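PDB 4BFC: 3-deoxy-d-manno-octulosonic-acid transferase from Acinetobacter baumannii, which probably transfers Kdo from CMP-Kdo to the lipid A precursor in lipopolysaccharide synthesis, with its C-terminal domain binding the CMP-Kdo donor. Local coordinates for residues K28-L33 / W125-Q130; S129-V134 / N154-V159; E149-N154 / A207-V212. All coordinates share one frame; numbering follows the deposited sequence.

Interaction 1: K28-L33 / W125-Q130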
ATOM      1  N   LYS A  28       6.554  -3.988 -28.271  1.00 46.67           N
ATOM      2  CA  LYS A  28       6.190  -3.574 -29.633  1.00 45.66           C
ATOM      3  C   LYS A  28       5.347  -2.283 -29.679  1.00 42.53           C
ATOM      4  O   LYS A  28       5.379  -1.506 -30.662  1.00 41.44           O
ATOM      5  CB  LYS A  28       5.491  -4.731 -30.369  1.00 47.72           C
ATOM      6  CG  LYS A  28       4.191  -4.374 -31.073  1.00 44.36           C
ATOM      7  N   GLN A  29       4.562  -2.041 -28.640  1.00 40.83           N
ATOM      8  CA  GLN A  29       3.895  -0.759 -28.577  1.00 36.16           C
ATOM      9  C   GLN A  29       4.952   0.358 -28.428  1.00 33.17           C
ATOM     10  O   GLN A  29       4.801   1.440 -28.989  1.00 32.66           O
ATOM     11  CB  GLN A  29       2.913  -0.719 -27.421  1.00 37.45           C
ATOM     12  CG  GLN A  29       2.231   0.619 -27.288  1.00 35.69           C
ATOM     13  CD  GLN A  29       1.212   0.632 -26.178  1.00 40.86           C
ATOM     14  OE1 GLN A  29       0.440   1.587 -26.036  1.00 45.36           O
ATOM     15  NE2 GLN A  29       1.210  -0.434 -25.374  1.00 39.14           N
ATOM     16  N   ALA A  30       6.003   0.093 -27.649  1.00 35.03           N
ATOM     17  CA  ALA A  30       7.107   1.046 -27.468  1.00 33.18           C
ATOM     18  C   ALA A  30       7.794   1.380 -28.801  1.00 33.92           C
ATOM     19  O   ALA A  30       8.164   2.529 -29.045  1.00 33.63           O
ATOM     20  CB  ALA A  30       8.115   0.504 -26.485  1.00 33.65           C
ATOM     21  N   ALA A  31       7.986   0.363 -29.644  1.00 37.83           N
ATOM     22  CA  ALA A  31       8.502   0.584 -30.991  1.00 38.59           C
ATOM     23  C   ALA A  31       7.577   1.476 -31.847  1.00 40.21           C
ATOM     24  O   ALA A  31       8.068   2.367 -32.548  1.00 40.69           O
ATOM     25  CB  ALA A  31       8.823  -0.751 -31.666  1.00 40.05           C
ATOM     26  N   GLN A  32       6.261   1.304 -31.743  1.00 41.49           N
ATOM     27  CA  GLN A  32       5.299   2.156 -32.463  1.00 39.61           C
ATOM     28  C   GLN A  32       5.371   3.602 -31.987  1.00 41.35           C
ATOM     29  O   GLN A  32       5.346   4.549 -32.798  1.00 39.56           O
ATOM     30  CB  GLN A  32       3.868   1.634 -32.321  1.00 47.85           C
ATOM     31  CG  GLN A  32       3.582   0.369 -33.112  1.00 52.56           C
ATOM     32  CD  GLN A  32       2.230  -0.231 -32.775  1.00 60.90           C
ATOM     33  OE1 GLN A  32       2.004  -0.684 -31.647  1.00 65.07           O
ATOM     34  NE2 GLN A  32       1.322  -0.252 -33.755  1.00 63.37           N
ATOM     35  N   LEU A  33       5.479   3.784 -30.673  1.00 32.05           N
ATOM     36  CA  LEU A  33       5.468   5.114 -30.106  1.00 28.35           C
ATOM     37  C   LEU A  33       6.816   5.824 -30.310  1.00 26.06           C
ATOM     38  O   LEU A  33       6.839   7.038 -30.459  1.00 28.41           O
ATOM     39  CB  LEU A  33       5.117   5.061 -28.619  1.00 25.82           C
ATOM     40  CG  LEU A  33       3.714   4.652 -28.182  1.00 26.70           C
ATOM     41  CD1 LEU A  33       3.683   4.750 -26.667  1.00 24.57           C
ATOM     42  CD2 LEU A  33       2.616   5.605 -28.687  1.00 24.90           C
ATOM     43  N   TRP A 125       7.038   2.427 -20.536  1.00 21.35           N
ATOM     44  CA  TRP A 125       7.916   3.597 -20.256  1.00 21.56           C
ATOM     45  C   TRP A 125       9.345   3.145 -20.117  1.00 20.87           C
ATOM     46  O   TRP A 125      10.221   3.734 -20.714  1.00 21.70           O
ATOM     47  CB  TRP A 125       7.453   4.386 -19.057  1.00 23.45           C
ATOM     48  CG  TRP A 125       5.957   4.658 -19.167  1.00 22.17           C
ATOM     49  CD1 TRP A 125       4.987   4.294 -18.270  1.00 24.64           C
ATOM     50  CD2 TRP A 125       5.242   5.190 -20.329  1.00 24.87           C
ATOM     51  NE1 TRP A 125       3.730   4.590 -18.749  1.00 24.16           N
ATOM     52  CE2 TRP A 125       3.815   5.133 -19.986  1.00 24.13           C
ATOM     53  CE3 TRP A 125       5.623   5.671 -21.575  1.00 23.40           C
ATOM     54  CZ2 TRP A 125       2.848   5.559 -20.852  1.00 24.20           C
ATOM     55  CZ3 TRP A 125       4.615   6.059 -22.479  1.00 22.15           C
ATOM     56  CH2 TRP A 125       3.268   6.055 -22.092  1.00 22.90           C
ATOM     57  N   TYR A 126       9.605   2.109 -19.312  1.00 21.02           N
ATOM     58  CA  TYR A 126      11.022   1.589 -19.300  1.00 22.27           C
ATOM     59  C   TYR A 126      11.539   1.230 -20.719  1.00 23.95           C
ATOM     60  O   TYR A 126      12.664   1.511 -21.067  1.00 22.91           O
ATOM     61  CB  TYR A 126      11.100   0.286 -18.483  1.00 22.62           C
ATOM     62  CG  TYR A 126      10.989   0.429 -17.001  1.00 21.54           C
ATOM     63  CD1 TYR A 126      11.705   1.443 -16.351  1.00 20.28           C
ATOM     64  CD2 TYR A 126      10.206  -0.458 -16.224  1.00 20.79           C
ATOM     65  CE1 TYR A 126      11.658   1.592 -14.986  1.00 22.41           C
ATOM     66  CE2 TYR A 126      10.166  -0.311 -14.835  1.00 19.30           C
ATOM     67  CZ  TYR A 126      10.889   0.699 -14.233  1.00 22.55           C
ATOM     68  OH  TYR A 126      10.876   0.841 -12.892  1.00 22.47           O
ATOM     69  N   ALA A 127      10.688   0.640 -21.560  1.00 22.48           N
ATOM     70  CA  ALA A 127      11.128   0.255 -22.909  1.00 23.77           C
ATOM     71  C   ALA A 127      11.447   1.499 -23.793  1.00 24.84           C
ATOM     72  O   ALA A 127      12.127   1.394 -24.818  1.00 29.04           O
ATOM     73  CB  ALA A 127      10.078  -0.615 -23.588  1.00 22.69           C
ATOM     74  N   LEU A 128      10.963   2.654 -23.381  1.00 21.23           N
ATOM     75  CA  LEU A 128      11.234   3.919 -24.093  1.00 21.59           C
ATOM     76  C   LEU A 128      12.415   4.708 -23.502  1.00 24.60           C
ATOM     77  O   LEU A 128      12.814   5.775 -24.041  1.00 23.05           O
ATOM     78  CB  LEU A 128       9.964   4.786 -24.193  1.00 25.23           C
ATOM     79  CG  LEU A 128       8.842   4.208 -25.087  1.00 26.31           C
ATOM     80  CD1 LEU A 128       7.626   5.106 -25.001  1.00 27.17           C
ATOM     81  CD2 LEU A 128       9.323   4.125 -26.536  1.00 31.12           C
ATOM     82  N   SER A 129      12.978   4.227 -22.384  1.00 21.40           N
ATOM     83  CA  SER A 129      13.895   5.058 -21.618  1.00 21.01           C
ATOM     84  C   SER A 129      15.376   4.806 -22.040  1.00 18.93           C
ATOM     85  O   SER A 129      15.781   3.637 -22.338  1.00 21.05           O
ATOM     86  CB  SER A 129      13.775   4.671 -20.130  1.00 20.02           C
ATOM     87  OG  SER A 129      12.421   4.805 -19.644  1.00 21.49           O
ATOM     88  N   GLN A 130      16.169   5.879 -21.973  1.00 21.75           N
ATOM     89  CA  GLN A 130      17.637   5.800 -22.084  0.70 19.53           C
ATOM     90  C   GLN A 130      18.280   5.490 -20.737  1.00 20.10           C
ATOM     91  O   GLN A 130      19.271   4.740 -20.674  1.00 21.48           O
ATOM     92  CB  GLN A 130      18.272   7.051 -22.705  0.70 20.33           C
ATOM     93  CG  GLN A 130      18.330   7.027 -24.211  0.70 21.35           C
ATOM     94  CD  GLN A 130      16.970   6.992 -24.821  0.70 18.54           C
ATOM     95  OE1 GLN A 130      16.303   8.049 -24.953  0.70 21.11           O
ATOM     96  NE2 GLN A 130      16.525   5.810 -25.200  0.70 22.52           N
TER
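A30 and L128 meet where helix 24-36 packs against the last turn of helix 122-128, in a contact made almost wholly of apolar groups. The methyl of A30 touches two partners: its CB is 3.7 Å from A127 CB and 3.8 Å from L128 CD2. With CG beside the backbone N (chi1 -67°), L128 extends its two methyls toward the other helix, and they divide the work. CD2 takes the A30 side, where it also lies 3.2 Å from A30 O, a tight approach of a methyl to a backbone oxygen. CD1 faces L33, 4.3 Å from L33 CD1. L33 CD1 also reaches the W125 ring obliquely, 4.5 Å from W125 CZ3. L124, one helical turn before L128, adds to the surface that receives A30 and L33.

The polar grip on this end of 125-130 is at W125 O, which is held from opposite faces of its plane by L128 N and by S129 OG, the latter at 2.7 Å; S129 OG also bonds to T46 OG1 on strand 43-50. Small and branched apolar residues thus pair two helices that lead into adjacent parallel strands, as in Rossmann-like alpha/beta domains.

Interaction 2: S129-V134 / N154-V159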
ATOM      1  N   SER A 129      12.978   4.227 -22.384  1.00 21.40           N
ATOM      2  CA  SER A 129      13.895   5.058 -21.618  1.00 21.01           C
ATOM      3  C   SER A 129      15.376   4.806 -22.040  1.00 18.93           C
ATOM      4  O   SER A 129      15.781   3.637 -22.338  1.00 21.05           O
ATOM      5  CB  SER A 129      13.775   4.671 -20.130  1.00 20.02           C
ATOM      6  OG  SER A 129      12.421   4.805 -19.644  1.00 21.49           O
ATOM      7  N   GLN A 130      16.169   5.879 -21.973  1.00 21.75           N
ATOM      8  CA  GLN A 130      17.637   5.800 -22.084  0.70 19.53           C
ATOM      9  C   GLN A 130      18.280   5.490 -20.737  1.00 20.10           C
ATOM     10  O   GLN A 130      19.271   4.740 -20.674  1.00 21.48           O
ATOM     11  CB  GLN A 130      18.272   7.051 -22.705  0.70 20.33           C
ATOM     12  CG  GLN A 130      18.330   7.027 -24.211  0.70 21.35           C
ATOM     13  CD  GLN A 130      16.970   6.992 -24.821  0.70 18.54           C
ATOM     14  OE1 GLN A 130      16.303   8.049 -24.953  0.70 21.11           O
ATOM     15  NE2 GLN A 130      16.525   5.810 -25.200  0.70 22.52           N
ATOM     16  N   VAL A 131      17.726   6.100 -19.677  1.00 16.40           N
ATOM     17  CA  VAL A 131      18.171   5.818 -18.321  1.00 18.43           C
ATOM     18  C   VAL A 131      16.932   5.938 -17.435  1.00 18.14           C
ATOM     19  O   VAL A 131      15.940   6.613 -17.799  1.00 18.09           O
ATOM     20  CB  VAL A 131      19.250   6.831 -17.765  1.00 21.10           C
ATOM     21  CG1 VAL A 131      20.598   6.734 -18.510  1.00 26.00           C
ATOM     22  CG2 VAL A 131      18.743   8.277 -17.761  1.00 23.57           C
ATOM     23  N   CYS A 132      17.042   5.364 -16.254  1.00 18.36           N
ATOM     24  CA  CYS A 132      15.958   5.493 -15.312  1.00 17.25           C
ATOM     25  C   CYS A 132      16.422   5.591 -13.863  1.00 20.92           C
ATOM     26  O   CYS A 132      17.590   5.371 -13.531  1.00 19.85           O
ATOM     27  CB  CYS A 132      14.946   4.326 -15.499  1.00 18.30           C
ATOM     28  SG  CYS A 132      15.453   2.785 -14.710  1.00 20.73           S
ATOM     29  N   PHE A 133      15.497   6.027 -13.028  1.00 17.50           N
ATOM     30  CA  PHE A 133      15.601   5.987 -11.586  1.00 17.36           C
ATOM     31  C   PHE A 133      14.349   5.274 -11.014  1.00 15.18           C
ATOM     32  O   PHE A 133      13.243   5.620 -11.353  1.00 16.84           O
ATOM     33  CB  PHE A 133      15.602   7.421 -11.071  1.00 18.57           C
ATOM     34  CG  PHE A 133      15.382   7.576  -9.577  1.00 17.73           C
ATOM     35  CD1 PHE A 133      16.370   7.325  -8.605  1.00 17.12           C
ATOM     36  CD2 PHE A 133      14.073   7.842  -9.106  1.00 18.70           C
ATOM     37  CE1 PHE A 133      16.082   7.472  -7.236  1.00 17.54           C
ATOM     38  CE2 PHE A 133      13.769   7.975  -7.736  1.00 20.27           C
ATOM     39  CZ  PHE A 133      14.812   7.819  -6.771  1.00 19.86           C
ATOM     40  N   VAL A 134      14.590   4.302 -10.143  1.00 15.12           N
ATOM     41  CA  VAL A 134      13.506   3.535  -9.479  1.00 16.44           C
ATOM     42  C   VAL A 134      13.304   4.089  -8.083  1.00 17.69           C
ATOM     43  O   VAL A 134      14.194   4.027  -7.215  1.00 16.70           O
ATOM     44  CB  VAL A 134      13.775   2.008  -9.461  1.00 18.42           C
ATOM     45  CG1 VAL A 134      12.588   1.308  -8.711  1.00 17.41           C
ATOM     46  CG2 VAL A 134      13.881   1.496 -10.914  1.00 18.79           C
ATOM     47  N   ASN A 154      17.222  -3.653 -20.404  1.00 26.61           N
ATOM     48  CA  ASN A 154      18.488  -3.078 -20.774  1.00 28.21           C
ATOM     49  C   ASN A 154      18.632  -1.570 -20.512  1.00 24.06           C
ATOM     50  O   ASN A 154      19.431  -0.886 -21.148  1.00 27.35           O
ATOM     51  CB  ASN A 154      18.843  -3.465 -22.240  1.00 31.65           C
ATOM     52  CG  ASN A 154      18.891  -4.980 -22.425  1.00 41.68           C
ATOM     53  OD1 ASN A 154      19.702  -5.644 -21.800  1.00 43.26           O
ATOM     54  ND2 ASN A 154      17.978  -5.531 -23.237  1.00 46.11           N
ATOM     55  N   VAL A 155      17.902  -1.081 -19.505  1.00 22.60           N
ATOM     56  CA  VAL A 155      17.938   0.314 -19.125  1.00 23.17           C
ATOM     57  C   VAL A 155      18.921   0.521 -17.981  1.00 22.56           C
ATOM     58  O   VAL A 155      18.748  -0.081 -16.933  1.00 22.76           O
ATOM     59  CB  VAL A 155      16.581   0.841 -18.634  1.00 23.48           C
ATOM     60  CG1 VAL A 155      16.688   2.332 -18.347  1.00 22.29           C
ATOM     61  CG2 VAL A 155      15.512   0.568 -19.670  1.00 24.60           C
ATOM     62  N   PRO A 156      19.937   1.383 -18.167  1.00 20.63           N
ATOM     63  CA  PRO A 156      20.760   1.770 -17.008  1.00 22.13           C
ATOM     64  C   PRO A 156      19.924   2.329 -15.843  1.00 21.21           C
ATOM     65  O   PRO A 156      19.049   3.173 -16.055  1.00 21.00           O
ATOM     66  CB  PRO A 156      21.705   2.818 -17.561  1.00 24.04           C
ATOM     67  CG  PRO A 156      21.669   2.646 -19.038  1.00 23.30           C
ATOM     68  CD  PRO A 156      20.344   2.087 -19.398  1.00 23.37           C
ATOM     69  N   THR A 157      20.141   1.801 -14.626  1.00 20.49           N
ATOM     70  CA  THR A 157      19.203   2.025 -13.486  1.00 22.32           C
ATOM     71  C   THR A 157      19.879   2.663 -12.271  1.00 22.02           C
ATOM     72  O   THR A 157      20.959   2.223 -11.830  1.00 24.35           O
ATOM     73  CB  THR A 157      18.508   0.706 -13.081  1.00 22.39           C
ATOM     74  OG1 THR A 157      17.797   0.213 -14.228  1.00 22.40           O
ATOM     75  CG2 THR A 157      17.473   0.895 -11.870  1.00 20.43           C
ATOM     76  N   VAL A 158      19.286   3.727 -11.770  1.00 19.75           N
ATOM     77  CA  VAL A 158      19.727   4.379 -10.538  1.00 21.88           C
ATOM     78  C   VAL A 158      18.706   4.163  -9.439  1.00 22.82           C
ATOM     79  O   VAL A 158      17.504   4.219  -9.713  1.00 21.03           O
ATOM     80  CB  VAL A 158      19.922   5.901 -10.774  1.00 19.27           C
ATOM     81  CG1 VAL A 158      20.442   6.626  -9.536  1.00 20.64           C
ATOM     82  CG2 VAL A 158      20.765   6.201 -12.046  1.00 23.15           C
ATOM     83  N   VAL A 159      19.156   3.870  -8.223  1.00 20.39           N
ATOM     84  CA  VAL A 159      18.308   3.905  -7.034  1.00 23.29           C
ATOM     85  C   VAL A 159      18.907   4.793  -5.967  1.00 21.40           C
ATOM     86  O   VAL A 159      20.123   5.042  -5.979  1.00 22.34           O
ATOM     87  CB  VAL A 159      17.976   2.473  -6.466  1.00 27.24           C
ATOM     88  CG1 VAL A 159      17.224   1.658  -7.511  1.00 31.68           C
ATOM     89  CG2 VAL A 159      19.240   1.765  -5.987  1.00 26.52           C
TER
HETATM   90  O   HOH W   1      18.125   1.743 -22.491  1.00 39.21           O
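Two neighbouring parallel strands of a beta-alpha-beta unit, 131-134 and 157-159, run side by side here toward the 180-181 edge of the Rossmann-like parallel sheet, with helix 148-152 as their connection. The strand segments cross at -27°, the twist of neighbouring parallel strands. C132 N donates to P156 O at 3.0 Å, C132 O accepts from V158 N at 2.9 Å, and V134 N closes the series on V158 O at 2.9 Å. The carbonyl of C132 has a second donor in W192 NE1, from helix 185-197.

F133 and V158 share one face of the sheet, where helix 185-197 lies against both. The F133 ring passes obliquely by the backbone of its neighbour, with CD1 3.5 Å from V158 O. C132, V134 and T157 point to the other face, onto P150 of the connecting helix, and V134 CG2 meets T157 CG2 at 3.8 Å. V155 CG1 packs beside C132, 3.9 Å from its SG. T157 OG1 stands beside its own backbone N (chi1 -59°), from where it donates to V155 O at 2.9 Å, from above the carbonyl plane, and approaches C132 SG to 3.5 Å.

Interaction 3: E149-N154 / A207-V212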
ATOM      1  N   GLU A 149      12.803  -5.109 -13.475  1.00 26.70           N
ATOM      2  CA  GLU A 149      12.088  -4.775 -14.692  1.00 30.32           C
ATOM      3  C   GLU A 149      12.933  -3.892 -15.656  1.00 26.37           C
ATOM      4  O   GLU A 149      13.211  -4.306 -16.788  1.00 25.87           O
ATOM      5  CB  GLU A 149      10.727  -4.168 -14.333  1.00 30.38           C
ATOM      6  CG  GLU A 149       9.881  -5.081 -13.441  1.00 35.85           C
ATOM      7  CD  GLU A 149       8.536  -4.501 -13.018  1.00 39.62           C
ATOM      8  OE1 GLU A 149       8.454  -3.329 -12.581  1.00 35.30           O
ATOM      9  OE2 GLU A 149       7.527  -5.236 -13.129  1.00 45.47           O
ATOM     10  N   PRO A 150      13.465  -2.730 -15.174  1.00 24.67           N
ATOM     11  CA  PRO A 150      14.370  -2.004 -16.097  1.00 24.76           C
ATOM     12  C   PRO A 150      15.636  -2.738 -16.497  1.00 25.58           C
ATOM     13  O   PRO A 150      16.086  -2.573 -17.622  1.00 28.33           O
ATOM     14  CB  PRO A 150      14.658  -0.655 -15.361  1.00 22.87           C
ATOM     15  CG  PRO A 150      14.399  -0.962 -13.925  1.00 25.97           C
ATOM     16  CD  PRO A 150      13.279  -1.985 -13.921  1.00 23.65           C
ATOM     17  N   MET A 151      16.172  -3.601 -15.631  1.00 23.14           N
ATOM     18  CA  MET A 151      17.399  -4.354 -15.888  0.70 23.62           C
ATOM     19  C   MET A 151      17.186  -5.286 -17.077  1.00 23.83           C
ATOM     20  O   MET A 151      18.020  -5.438 -17.959  1.00 25.95           O
ATOM     21  CB  MET A 151      17.736  -5.211 -14.655  0.70 25.34           C
ATOM     22  CG  MET A 151      18.269  -4.490 -13.416  0.70 29.13           C
ATOM     23  SD  MET A 151      19.959  -3.852 -13.582  0.70 30.00           S
ATOM     24  CE  MET A 151      20.157  -2.936 -12.084  0.70 27.00           C
ATOM     25  N   VAL A 152      16.033  -5.931 -17.059  1.00 27.77           N
ATOM     26  CA  VAL A 152      15.690  -6.924 -18.084  1.00 28.33           C
ATOM     27  C   VAL A 152      15.508  -6.210 -19.423  1.00 30.82           C
ATOM     28  O   VAL A 152      15.834  -6.753 -20.463  1.00 28.60           O
ATOM     29  CB  VAL A 152      14.378  -7.642 -17.615  1.00 28.84           C
ATOM     30  CG1 VAL A 152      13.588  -8.306 -18.741  1.00 35.20           C
ATOM     31  CG2 VAL A 152      14.680  -8.637 -16.494  1.00 31.20           C
ATOM     32  N   LEU A 153      15.050  -4.959 -19.382  1.00 26.06           N
ATOM     33  CA  LEU A 153      14.870  -4.170 -20.616  1.00 26.92           C
ATOM     34  C   LEU A 153      16.078  -3.352 -21.024  1.00 28.34           C
ATOM     35  O   LEU A 153      16.008  -2.485 -21.933  1.00 28.74           O
ATOM     36  CB  LEU A 153      13.607  -3.303 -20.542  1.00 29.23           C
ATOM     37  CG  LEU A 153      12.240  -3.970 -20.413  1.00 31.36           C
ATOM     38  CD1 LEU A 153      11.223  -2.939 -19.915  1.00 31.24           C
ATOM     39  CD2 LEU A 153      11.762  -4.581 -21.735  1.00 36.67           C
ATOM     40  N   ASN A 154      17.222  -3.653 -20.404  1.00 26.61           N
ATOM     41  CA  ASN A 154      18.488  -3.078 -20.774  1.00 28.21           C
ATOM     42  C   ASN A 154      18.632  -1.570 -20.512  1.00 24.06           C
ATOM     43  O   ASN A 154      19.431  -0.886 -21.148  1.00 27.35           O
ATOM     44  CB  ASN A 154      18.843  -3.465 -22.240  1.00 31.65           C
ATOM     45  CG  ASN A 154      18.891  -4.980 -22.425  1.00 41.68           C
ATOM     46  OD1 ASN A 154      19.702  -5.644 -21.800  1.00 43.26           O
ATOM     47  ND2 ASN A 154      17.978  -5.531 -23.237  1.00 46.11           N
ATOM     48  N   ALA A 207      25.830  -4.647 -19.721  1.00 34.43           N
ATOM     49  CA  ALA A 207      26.530  -5.943 -19.745  1.00 33.89           C
ATOM     50  C   ALA A 207      26.636  -6.631 -18.366  1.00 35.07           C
ATOM     51  O   ALA A 207      26.318  -7.813 -18.244  1.00 35.35           O
ATOM     52  CB  ALA A 207      27.905  -5.804 -20.425  1.00 34.79           C
ATOM     53  N   GLN A 208      27.047  -5.894 -17.335  1.00 32.07           N
ATOM     54  CA  GLN A 208      27.183  -6.437 -16.009  1.00 32.30           C
ATOM     55  C   GLN A 208      25.822  -6.830 -15.454  1.00 31.16           C
ATOM     56  O   GLN A 208      25.711  -7.827 -14.721  1.00 31.49           O
ATOM     57  CB  GLN A 208      27.815  -5.430 -15.054  1.00 33.95           C
ATOM     58  CG  GLN A 208      29.292  -5.160 -15.249  1.00 36.40           C
ATOM     59  CD  GLN A 208      30.089  -6.443 -15.217  1.00 40.16           C
ATOM     60  OE1 GLN A 208      30.630  -6.853 -16.231  1.00 42.20           O
ATOM     61  NE2 GLN A 208      30.117  -7.119 -14.059  1.00 38.81           N
ATOM     62  N   ALA A 209      24.786  -6.022 -15.751  1.00 25.05           N
ATOM     63  CA  ALA A 209      23.411  -6.355 -15.344  1.00 27.77           C
ATOM     64  C   ALA A 209      22.947  -7.679 -15.928  1.00 31.13           C
ATOM     65  O   ALA A 209      22.441  -8.559 -15.196  1.00 30.22           O
ATOM     66  CB  ALA A 209      22.445  -5.236 -15.783  1.00 26.63           C
ATOM     67  N   HIS A 210      23.119  -7.817 -17.240  1.00 39.23           N
ATOM     68  CA  HIS A 210      22.856  -9.095 -17.915  1.00 42.66           C
ATOM     69  C   HIS A 210      23.588 -10.309 -17.398  1.00 43.02           C
ATOM     70  O   HIS A 210      23.033 -11.412 -17.436  1.00 49.20           O
ATOM     71  CB  HIS A 210      22.912  -8.968 -19.441  1.00 46.01           C
ATOM     72  CG  HIS A 210      21.552  -8.745 -20.040  1.00 58.62           C
ATOM     73  ND1 HIS A 210      20.891  -9.706 -20.723  1.00 58.79           N
ATOM     74  CD2 HIS A 210      20.676  -7.650 -19.943  1.00 59.91           C
ATOM     75  CE1 HIS A 210      19.672  -9.236 -21.089  1.00 67.82           C
ATOM     76  NE2 HIS A 210      19.543  -7.978 -20.607  1.00 65.54           N
ATOM     77  N   LYS A 211      24.796 -10.128 -16.869  1.00 44.61           N
ATOM     78  CA  LYS A 211      25.501 -11.204 -16.161  1.00 42.42           C
ATOM     79  C   LYS A 211      24.754 -11.652 -14.900  1.00 43.07           C
ATOM     80  O   LYS A 211      24.478 -12.842 -14.711  1.00 43.48           O
ATOM     81  CB  LYS A 211      26.919 -10.781 -15.759  1.00 44.49           C
ATOM     82  CG  LYS A 211      28.029 -11.157 -16.740  1.00 50.38           C
ATOM     83  CD  LYS A 211      29.365 -10.604 -16.254  1.00 49.68           C
ATOM     84  CE  LYS A 211      30.349 -10.401 -17.401  0.50 49.57           C
ATOM     85  NZ  LYS A 211      31.535  -9.608 -16.968  0.50 48.71           N
ATOM     86  N   VAL A 212      24.432 -10.695 -14.030  1.00 37.93           N
ATOM     87  CA  VAL A 212      23.734 -11.000 -12.797  1.00 36.74           C
ATOM     88  C   VAL A 212      22.415 -11.670 -13.172  1.00 37.39           C
ATOM     89  O   VAL A 212      22.020 -12.642 -12.536  1.00 38.14           O
ATOM     90  CB  VAL A 212      23.454  -9.740 -11.957  1.00 37.83           C
ATOM     91  CG1 VAL A 212      22.644 -10.065 -10.698  1.00 38.30           C
ATOM     92  CG2 VAL A 212      24.752  -9.036 -11.587  1.00 34.92           C
TER
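H210 reaches across from helix 199-214 to N154, at the C-terminal end of helix 148-152. Its CB still lies over its own helix and touches nothing in 149-154. At CG the ring turns toward the other segment, the first torsion (chi1 -95°) being rotated well past the usual staggered position, and this atom is 4.0 Å from N154 OD1. From there the ring advances with its CD2-NE2 side leading. CD2 is modelled 2.9 Å from N154 OD1, while CE1 stays farther off, at 3.7 Å. NE2 goes deepest, to 2.6 Å from N154 OD1, but the angle is poor and the pair is not a hydrogen bond; approaches this short leave the exact placing of both groups doubtful. V152 O lies at the ring edge, near its plane, 3.9 Å from NE2, and M151 O is about as far from the same nitrogen. The amide of N154 and the imidazole are inclined by only 22°, although the two side chains cross at about a right angle.

N154 owes its position to the backbone. With positive phi (67°) it is the C-prime residue of a Schellman motif, in which N154 N bonds to M151 O and V155 N to P150 O. Its side chain also touches V206, one turn before H210.

Beside this polar end the contact is apolar. M151 is modelled in two conformations, so its contact is less certain; in one, bent at chi2, SD lies 3.6 Å from A209 CB. L213 continues that side, touching both M151 and V152. The arrangement is that of a Rossmann-like domain in which the short crossover helix of a beta-alpha-beta unit, ended by a Schellman motif, packs against the long helix near the chain's C-terminus.

Overall arrangement
Interaction 2 pairs two strands of the parallel sheet, and the helix contacts of interactions 1 and 3 each touch it. Interaction 1 brings helix 24-36 against helix 122-128; the chain then runs through the shared S129 and Q130 into strand 131-134 of interaction 2, about 13 Å away between centres. Helix 148-152 joins the two strands and meets helix 199-214 in interaction 3, about 10 Å from interaction 2 between centres, with N154 common to both. Interaction 1 closes before interaction 3 opens, whereas the segments of interactions 2 and 3 alternate. Although interactions 1 and 3 are about 16 Å apart between centres, Y126 of interaction 1 packs on P150 and L153 of interaction 3 and on C132 and V134 of interaction 2, consistent with a self-contained CMP-Kdo-binding domain.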